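Local structure of oxidoreductase, 2OG-Fe(II) oxygenase family (6N1F) at residues 63-68 against 114-119; 47-52 against 127-132. The protein probably acts as an iron-dependent oxidoreductase of the 2-oxoglutarate and iron(II) oxygenase family, holding a single iron ion in its active site. All blocks are in the same frame, centred on the assembly; numbering follows the deposited sequence.

In the fold
Both contacts belong to the double-stranded beta-helix fold and lie away from the iron site, with centres about 20 Å apart and nearest atoms about 9 Å apart. Contact 1 lies between two helices on the seven-stranded antiparallel sheet, with Leu-222 of strand 218-227 touching both; contact 2 joins the sheet's own outermost strand 48-51 to helix 120-130. They share no element, yet strand 48-51 is followed in the chain by helix 59-70, and helix 109-117 by helix 120-130. Each turns on one apolar side chain, the branched Leu-116 or the longer selenomethionine Met-129, meeting two partners. The three touching residues of contact 2 are all buried, whereas contact 1 adds the exposed, charged Arg-64 to a buried Ile-65–Leu-116 pair.

Contact 1 (63-68 against 114-119); sequences ARIDAL and LNLLGD
With CG1 anti to its carbonyl carbon (chi1 -68°), Ile-65 sends its longer branch across to Leu-116, while Arg-64, with CG anti to its own backbone N (chi1 -170°), runs out fully extended to the same partner. Leu-116 CD1 receives both. That methyl is 4.1 Å from the methylene carbon CG1 of Ile-65, and 4.0 Å from Arg-64 NH1, approached obliquely to the guanidinium plane. Both side chains slant across that of Leu-116, so one methyl, CD1, has the buried Ile-65 as one partner and the exposed arginine as the other. The backbones remain well apart, 8.6 Å between the CA atoms of Ile-65 and Leu-116, and side chains alone bridge them, burying 153 Å² in total. Beyond Leu-116 the helix soon ends: Gly-118 leaves helical geometry, and Asp-119 N-caps helix 120-130, also forming a salt bridge with Arg-122. Leu-68 extends the packing between helices 59-70 and 109-117 by touching His-109, Thr-112 and Ile-113, and Leu-222 of strand 218-227 touches both Ile-65 and Leu-117, so both helices rest on that strand.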
ATOM      1  N   ALA A  63     -12.347 -10.674   0.329  1.00 24.53           N
ATOM      2  CA  ALA A  63     -12.530 -11.990  -0.275  1.00 26.69           C
ATOM      3  C   ALA A  63     -12.662 -11.892  -1.795  1.00 29.59           C
ATOM      4  O   ALA A  63     -12.042 -12.670  -2.527  1.00 33.68           O
ATOM      5  CB  ALA A  63     -13.754 -12.675   0.332  1.00 34.20           C
ATOM      6  N   ARG A  64     -13.442 -10.933  -2.286  1.00 27.80           N
ATOM      7  CA  ARG A  64     -13.575 -10.767  -3.728  1.00 36.14           C
ATOM      8  C   ARG A  64     -12.239 -10.394  -4.361  1.00 34.77           C
ATOM      9  O   ARG A  64     -11.809 -11.007  -5.348  1.00 31.01           O
ATOM     10  CB  ARG A  64     -14.632  -9.712  -4.042  1.00 29.15           C
ATOM     11  CG  ARG A  64     -15.010  -9.646  -5.513  1.00 36.65           C
ATOM     12  CD  ARG A  64     -16.020  -8.531  -5.771  1.00 41.09           C
ATOM     13  NE  ARG A  64     -16.469  -8.496  -7.164  1.00 44.88           N
ATOM     14  CZ  ARG A  64     -16.965  -7.413  -7.760  1.00 51.66           C
ATOM     15  NH1 ARG A  64     -17.067  -6.274  -7.086  1.00 55.69           N
ATOM     16  NH2 ARG A  64     -17.345  -7.462  -9.032  1.00 51.27           N
ATOM     17  N   ILE A  65     -11.574  -9.378  -3.810  1.00 32.64           N
ATOM     18  CA  ILE A  65     -10.274  -8.958  -4.332  1.00 31.98           C
ATOM     19  C   ILE A  65      -9.325 -10.142  -4.408  1.00 28.18           C
ATOM     20  O   ILE A  65      -8.616 -10.327  -5.406  1.00 29.62           O
ATOM     21  CB  ILE A  65      -9.689  -7.827  -3.466  1.00 33.04           C
ATOM     22  CG1 ILE A  65     -10.525  -6.557  -3.610  1.00 33.12           C
ATOM     23  CG2 ILE A  65      -8.205  -7.596  -3.812  1.00 24.89           C
ATOM     24  CD1 ILE A  65     -10.173  -5.513  -2.578  1.00 35.19           C
ATOM     25  N   ASP A  66      -9.332 -10.985  -3.375  1.00 31.84           N
ATOM     26  CA  ASP A  66      -8.448 -12.146  -3.347  1.00 40.10           C
ATOM     27  C   ASP A  66      -8.758 -13.117  -4.481  1.00 43.73           C
ATOM     28  O   ASP A  66      -7.841 -13.618  -5.146  1.00 50.84           O
ATOM     29  CB  ASP A  66      -8.552 -12.851  -1.997  1.00 47.95           C
ATOM     30  CG  ASP A  66      -7.204 -13.250  -1.457  1.00 56.93           C
ATOM     31  OD1 ASP A  66      -6.215 -13.146  -2.217  1.00 52.36           O
ATOM     32  OD2 ASP A  66      -7.131 -13.652  -0.275  1.00 63.05           O
ATOM     33  N   ALA A  67     -10.042 -13.409  -4.712  1.00 42.20           N
ATOM     34  CA  ALA A  67     -10.405 -14.288  -5.822  1.00 39.08           C
ATOM     35  C   ALA A  67     -10.008 -13.674  -7.157  1.00 40.54           C
ATOM     36  O   ALA A  67      -9.556 -14.378  -8.065  1.00 47.68           O
ATOM     37  CB  ALA A  67     -11.906 -14.583  -5.798  1.00 36.61           C
ATOM     38  N   LEU A  68     -10.154 -12.359  -7.288  1.00 40.48           N
ATOM     39  CA  LEU A  68      -9.870 -11.712  -8.563  1.00 44.65           C
ATOM     40  C   LEU A  68      -8.375 -11.658  -8.848  1.00 43.56           C
ATOM     41  O   LEU A  68      -7.948 -11.929  -9.975  1.00 50.33           O
ATOM     42  CB  LEU A  68     -10.470 -10.308  -8.584  1.00 43.09           C
ATOM     43  CG  LEU A  68     -11.988 -10.199  -8.718  1.00 37.86           C
ATOM     44  CD1 LEU A  68     -12.431  -8.768  -8.470  1.00 33.63           C
ATOM     45  CD2 LEU A  68     -12.409 -10.645 -10.100  1.00 44.36           C
ATOM     46  N   LEU A 114      -9.677  -2.382  -9.304  1.00 33.50           N
ATOM     47  CA  LEU A 114      -9.516  -0.936  -9.259  1.00 34.10           C
ATOM     48  C   LEU A 114     -10.839  -0.220  -9.003  1.00 40.13           C
ATOM     49  O   LEU A 114     -10.856   0.807  -8.316  1.00 44.95           O
ATOM     50  CB  LEU A 114      -8.894  -0.477 -10.570  1.00 33.48           C
ATOM     51  CG  LEU A 114      -8.229   0.887 -10.624  1.00 40.51           C
ATOM     52  CD1 LEU A 114      -7.521   1.185  -9.335  1.00 32.68           C
ATOM     53  CD2 LEU A 114      -7.236   0.885 -11.767  1.00 47.76           C
ATOM     54  N   ASN A 115     -11.950  -0.741  -9.551  1.00 34.04           N
ATOM     55  CA  ASN A 115     -13.261  -0.122  -9.344  1.00 37.70           C
ATOM     56  C   ASN A 115     -13.605  -0.052  -7.865  1.00 30.34           C
ATOM     57  O   ASN A 115     -14.170   0.944  -7.398  1.00 36.08           O
ATOM     58  CB  ASN A 115     -14.362  -0.899 -10.084  1.00 41.84           C
ATOM     59  CG  ASN A 115     -14.413  -0.606 -11.583  1.00 46.00           C
ATOM     60  OD1 ASN A 115     -13.983   0.449 -12.052  1.00 46.73           O
ATOM     61  ND2 ASN A 115     -14.961  -1.552 -12.342  1.00 46.82           N
ATOM     62  N   LEU A 116     -13.300  -1.113  -7.120  1.00 28.42           N
ATOM     63  CA  LEU A 116     -13.514  -1.100  -5.680  1.00 33.76           C
ATOM     64  C   LEU A 116     -12.619  -0.072  -5.008  1.00 34.06           C
ATOM     65  O   LEU A 116     -13.065   0.685  -4.135  1.00 25.40           O
ATOM     66  CB  LEU A 116     -13.246  -2.489  -5.102  1.00 37.53           C
ATOM     67  CG  LEU A 116     -14.465  -3.381  -4.947  1.00 42.36           C
ATOM     68  CD1 LEU A 116     -14.046  -4.835  -4.853  1.00 44.91           C
ATOM     69  CD2 LEU A 116     -15.216  -2.970  -3.708  1.00 44.14           C
ATOM     70  N   LEU A 117     -11.337  -0.057  -5.382  1.00 27.59           N
ATOM     71  CA  LEU A 117     -10.397   0.848  -4.734  1.00 26.98           C
ATOM     72  C   LEU A 117     -10.805   2.296  -4.942  1.00 31.81           C
ATOM     73  O   LEU A 117     -10.592   3.138  -4.061  1.00 28.31           O
ATOM     74  CB  LEU A 117      -8.981   0.606  -5.269  1.00 26.64           C
ATOM     75  CG  LEU A 117      -8.372  -0.771  -5.015  1.00 26.36           C
ATOM     76  CD1 LEU A 117      -6.893  -0.769  -5.438  1.00 30.34           C
ATOM     77  CD2 LEU A 117      -8.513  -1.163  -3.548  1.00 25.60           C
ATOM     78  N   GLY A 118     -11.427   2.592  -6.080  1.00 28.89           N
ATOM     79  CA  GLY A 118     -11.743   3.961  -6.399  1.00 29.34           C
ATOM     80  C   GLY A 118     -13.215   4.283  -6.337  1.00 31.30           C
ATOM     81  O   GLY A 118     -13.644   5.283  -6.918  1.00 33.26           O
ATOM     82  N   ASP A 119     -14.011   3.454  -5.663  1.00 27.67           N
ATOM     83  CA  ASP A 119     -15.431   3.745  -5.626  1.00 32.63           C
ATOM     84  C   ASP A 119     -15.690   4.915  -4.677  1.00 28.74           C
ATOM     85  O   ASP A 119     -14.789   5.405  -3.991  1.00 33.78           O
ATOM     86  CB  ASP A 119     -16.233   2.503  -5.237  1.00 31.00           C
ATOM     87  CG  ASP A 119     -15.910   1.990  -3.836  1.00 35.59           C
ATOM     88  OD1 ASP A 119     -15.242   2.690  -3.043  1.00 32.21           O
ATOM     89  OD2 ASP A 119     -16.342   0.862  -3.524  1.00 33.85           O
TER

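Contact 2 (47-52 against 127-132); sequences GTVMLP and GDMFGT
Selenomethionine Met-129 bridges from helix 120-130 to Val-49 and Leu-51 of strand 48-51, and the segment that presents it begins at Gly-127. The carbonyl O of Gly-127 receives a weak hydrogen bond, 3.1 Å, from Gly-131 N. Asp-128 touches Met-36, at the start of helix 36-45. Met-129 then supplies the helix side of the contact: its chain leaves with CG anti to the backbone N (chi1 164°) and bends at chi2 (92°) and again at chi3 (54°), placing SE and CE at different strand residues. SE is 4.2 Å from Val-49 CG1, the two side chains running at a slant to each other. CE meets Leu-51 tip to tip and touches both ends of the isobutyl fork, at 3.7 Å from Leu-51 CD1 and 4.0 Å from Leu-51 CD2.

Val-49 and Leu-51 are two residues apart on an edge strand of the seven-stranded sheet of the double-stranded beta-helix; the strand's backbone bonds, Val-49 with Val-202 and Leu-51 with Val-200, tie it to strand 200-204. They share one face of it, while Thr-48 and Met-50 touch Phe-193 of strand 191-193, in the four-stranded sheet. Tyr-39 of helix 36-45 touches both Leu-51 and Met-129, adding a third element to this apolar cluster.

Phe-130 faces a different group, its ring stacked with Phe-166 and edge-to-face with Tyr-226. Gly-131 is the first residue to leave helical geometry, with positive phi, its N also donating weakly to Asp-128 O at 3.0 Å. At Thr-132 the chain is extended, and OG1 accepts a weak hydrogen bond from the backbone N of Ala-134.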
ATOM      1  N   GLY A  47       3.082   9.957  10.345  1.00 23.76           N
ATOM      2  CA  GLY A  47       3.416   9.711   8.960  1.00 23.55           C
ATOM      3  C   GLY A  47       2.936   8.377   8.440  1.00 22.65           C
ATOM      4  O   GLY A  47       3.036   8.132   7.233  1.00 28.25           O
ATOM      5  N   THR A  48       2.391   7.531   9.312  1.00 20.67           N
ATOM      6  CA  THR A  48       1.945   6.186   8.984  1.00 19.27           C
ATOM      7  C   THR A  48       0.846   5.809   9.963  1.00 22.33           C
ATOM      8  O   THR A  48       0.912   6.161  11.139  1.00 26.38           O
ATOM      9  CB  THR A  48       3.100   5.177   9.077  1.00 25.54           C
ATOM     10  OG1 THR A  48       4.187   5.640   8.277  1.00 26.04           O
ATOM     11  CG2 THR A  48       2.666   3.810   8.562  1.00 23.70           C
ATOM     12  N   VAL A  49      -0.170   5.106   9.476  1.00 21.88           N
ATOM     13  CA  VAL A  49      -1.230   4.598  10.332  1.00 16.91           C
ATOM     14  C   VAL A  49      -1.677   3.246   9.790  1.00 15.99           C
ATOM     15  O   VAL A  49      -1.703   3.034   8.573  1.00 24.31           O
ATOM     16  CB  VAL A  49      -2.389   5.610  10.419  1.00 25.26           C
ATOM     17  CG1 VAL A  49      -3.053   5.789   9.048  1.00 23.32           C
ATOM     18  CG2 VAL A  49      -3.385   5.175  11.452  1.00 30.78           C
HETATM   19  N   MSE A  50      -1.987   2.321  10.699  1.00 15.63           N
HETATM   20  CA  MSE A  50      -2.517   0.993  10.353  1.00 15.07           C
HETATM   21  C   MSE A  50      -3.969   0.889  10.796  1.00 20.91           C
HETATM   22  O   MSE A  50      -4.288   1.077  11.972  1.00 22.90           O
HETATM   23  CB  MSE A  50      -1.700  -0.135  11.013  1.00 17.53           C
HETATM   24  CG  MSE A  50      -2.165  -1.517  10.646  1.00 22.37           C
HETATM   25 SE   MSE A  50      -0.773  -2.835  11.058  1.00 32.38          SE
HETATM   26  CE  MSE A  50      -0.679  -2.608  13.016  1.00 20.87           C
ATOM     27  N   LEU A  51      -4.843   0.581   9.854  1.00 19.72           N
ATOM     28  CA  LEU A  51      -6.255   0.498  10.188  1.00 16.94           C
ATOM     29  C   LEU A  51      -6.637  -0.951  10.476  1.00 22.50           C
ATOM     30  O   LEU A  51      -6.106  -1.867   9.840  1.00 21.24           O
ATOM     31  CB  LEU A  51      -7.099   1.038   9.038  1.00 14.62           C
ATOM     32  CG  LEU A  51      -6.597   2.362   8.451  1.00 23.64           C
ATOM     33  CD1 LEU A  51      -7.340   2.704   7.152  1.00 23.00           C
ATOM     34  CD2 LEU A  51      -6.713   3.498   9.457  1.00 25.76           C
ATOM     35  N   PRO A  52      -7.523  -1.221  11.429  1.00 20.36           N
ATOM     36  CA  PRO A  52      -7.872  -2.613  11.730  1.00 18.09           C
ATOM     37  C   PRO A  52      -8.839  -3.165  10.699  1.00 22.30           C
ATOM     38  O   PRO A  52      -9.577  -2.433  10.032  1.00 20.65           O
ATOM     39  CB  PRO A  52      -8.529  -2.525  13.112  1.00 18.54           C
ATOM     40  CG  PRO A  52      -9.125  -1.138  13.161  1.00 20.33           C
ATOM     41  CD  PRO A  52      -8.243  -0.260  12.285  1.00 24.33           C
ATOM     42  N   GLY A 127     -10.209  10.680   0.996  1.00 35.15           N
ATOM     43  CA  GLY A 127     -10.260  12.133   0.959  1.00 38.24           C
ATOM     44  C   GLY A 127     -10.237  12.751   2.345  1.00 38.94           C
ATOM     45  O   GLY A 127      -9.508  13.709   2.601  1.00 42.71           O
ATOM     46  N   ASP A 128     -11.048  12.215   3.258  1.00 27.24           N
ATOM     47  CA  ASP A 128     -10.981  12.668   4.641  1.00 27.56           C
ATOM     48  C   ASP A 128      -9.635  12.320   5.269  1.00 39.39           C
ATOM     49  O   ASP A 128      -9.078  13.104   6.046  1.00 44.27           O
ATOM     50  CB  ASP A 128     -12.113  12.042   5.446  1.00 31.94           C
ATOM     51  CG  ASP A 128     -13.478  12.517   4.984  1.00 43.09           C
ATOM     52  OD1 ASP A 128     -13.526  13.311   4.019  1.00 39.38           O
ATOM     53  OD2 ASP A 128     -14.488  12.100   5.584  1.00 40.54           O
HETATM   54  N   MSE A 129      -9.105  11.153   4.934  1.00 25.97           N
HETATM   55  CA  MSE A 129      -7.893  10.617   5.540  1.00 36.37           C
HETATM   56  C   MSE A 129      -6.731  11.533   5.216  1.00 36.19           C
HETATM   57  O   MSE A 129      -5.907  11.834   6.072  1.00 34.78           O
HETATM   58  CB  MSE A 129      -7.643   9.186   5.039  1.00 28.84           C
HETATM   59  CG  MSE A 129      -6.257   8.636   5.265  1.00 38.79           C
HETATM   60 SE   MSE A 129      -6.120   7.668   6.942  1.00 41.54          SE
HETATM   61  CE  MSE A 129      -7.572   6.380   6.748  1.00 36.02           C
ATOM     62  N   PHE A 130      -6.696  11.996   3.967  1.00 36.34           N
ATOM     63  CA  PHE A 130      -5.641  12.890   3.527  1.00 33.97           C
ATOM     64  C   PHE A 130      -5.898  14.327   3.951  1.00 41.99           C
ATOM     65  O   PHE A 130      -4.965  15.136   3.950  1.00 46.29           O
ATOM     66  CB  PHE A 130      -5.469  12.801   2.002  1.00 30.36           C
ATOM     67  CG  PHE A 130      -5.135  11.410   1.498  1.00 28.31           C
ATOM     68  CD1 PHE A 130      -4.630  10.440   2.351  1.00 32.23           C
ATOM     69  CD2 PHE A 130      -5.333  11.079   0.166  1.00 30.25           C
ATOM     70  CE1 PHE A 130      -4.337   9.158   1.889  1.00 29.81           C
ATOM     71  CE2 PHE A 130      -5.043   9.800  -0.309  1.00 26.11           C
ATOM     72  CZ  PHE A 130      -4.546   8.838   0.561  1.00 28.18           C
ATOM     73  N   GLY A 131      -7.131  14.661   4.314  1.00 42.17           N
ATOM     74  CA  GLY A 131      -7.431  16.005   4.772  1.00 39.60           C
ATOM     75  C   GLY A 131      -7.363  17.081   3.709  1.00 45.91           C
ATOM     76  O   GLY A 131      -6.895  18.191   3.993  1.00 47.40           O
ATOM     77  N   THR A 132      -7.824  16.788   2.490  1.00 42.34           N
ATOM     78  CA  THR A 132      -7.876  17.794   1.438  1.00 47.59           C
ATOM     79  C   THR A 132      -9.110  17.565   0.579  1.00 46.02           C
ATOM     80  O   THR A 132      -9.660  16.462   0.515  1.00 44.21           O
ATOM     81  CB  THR A 132      -6.615  17.783   0.553  1.00 51.01           C
ATOM     82  OG1 THR A 132      -6.560  18.973  -0.242  1.00 44.22           O
ATOM     83  CG2 THR A 132      -6.651  16.610  -0.372  1.00 57.43           C
TER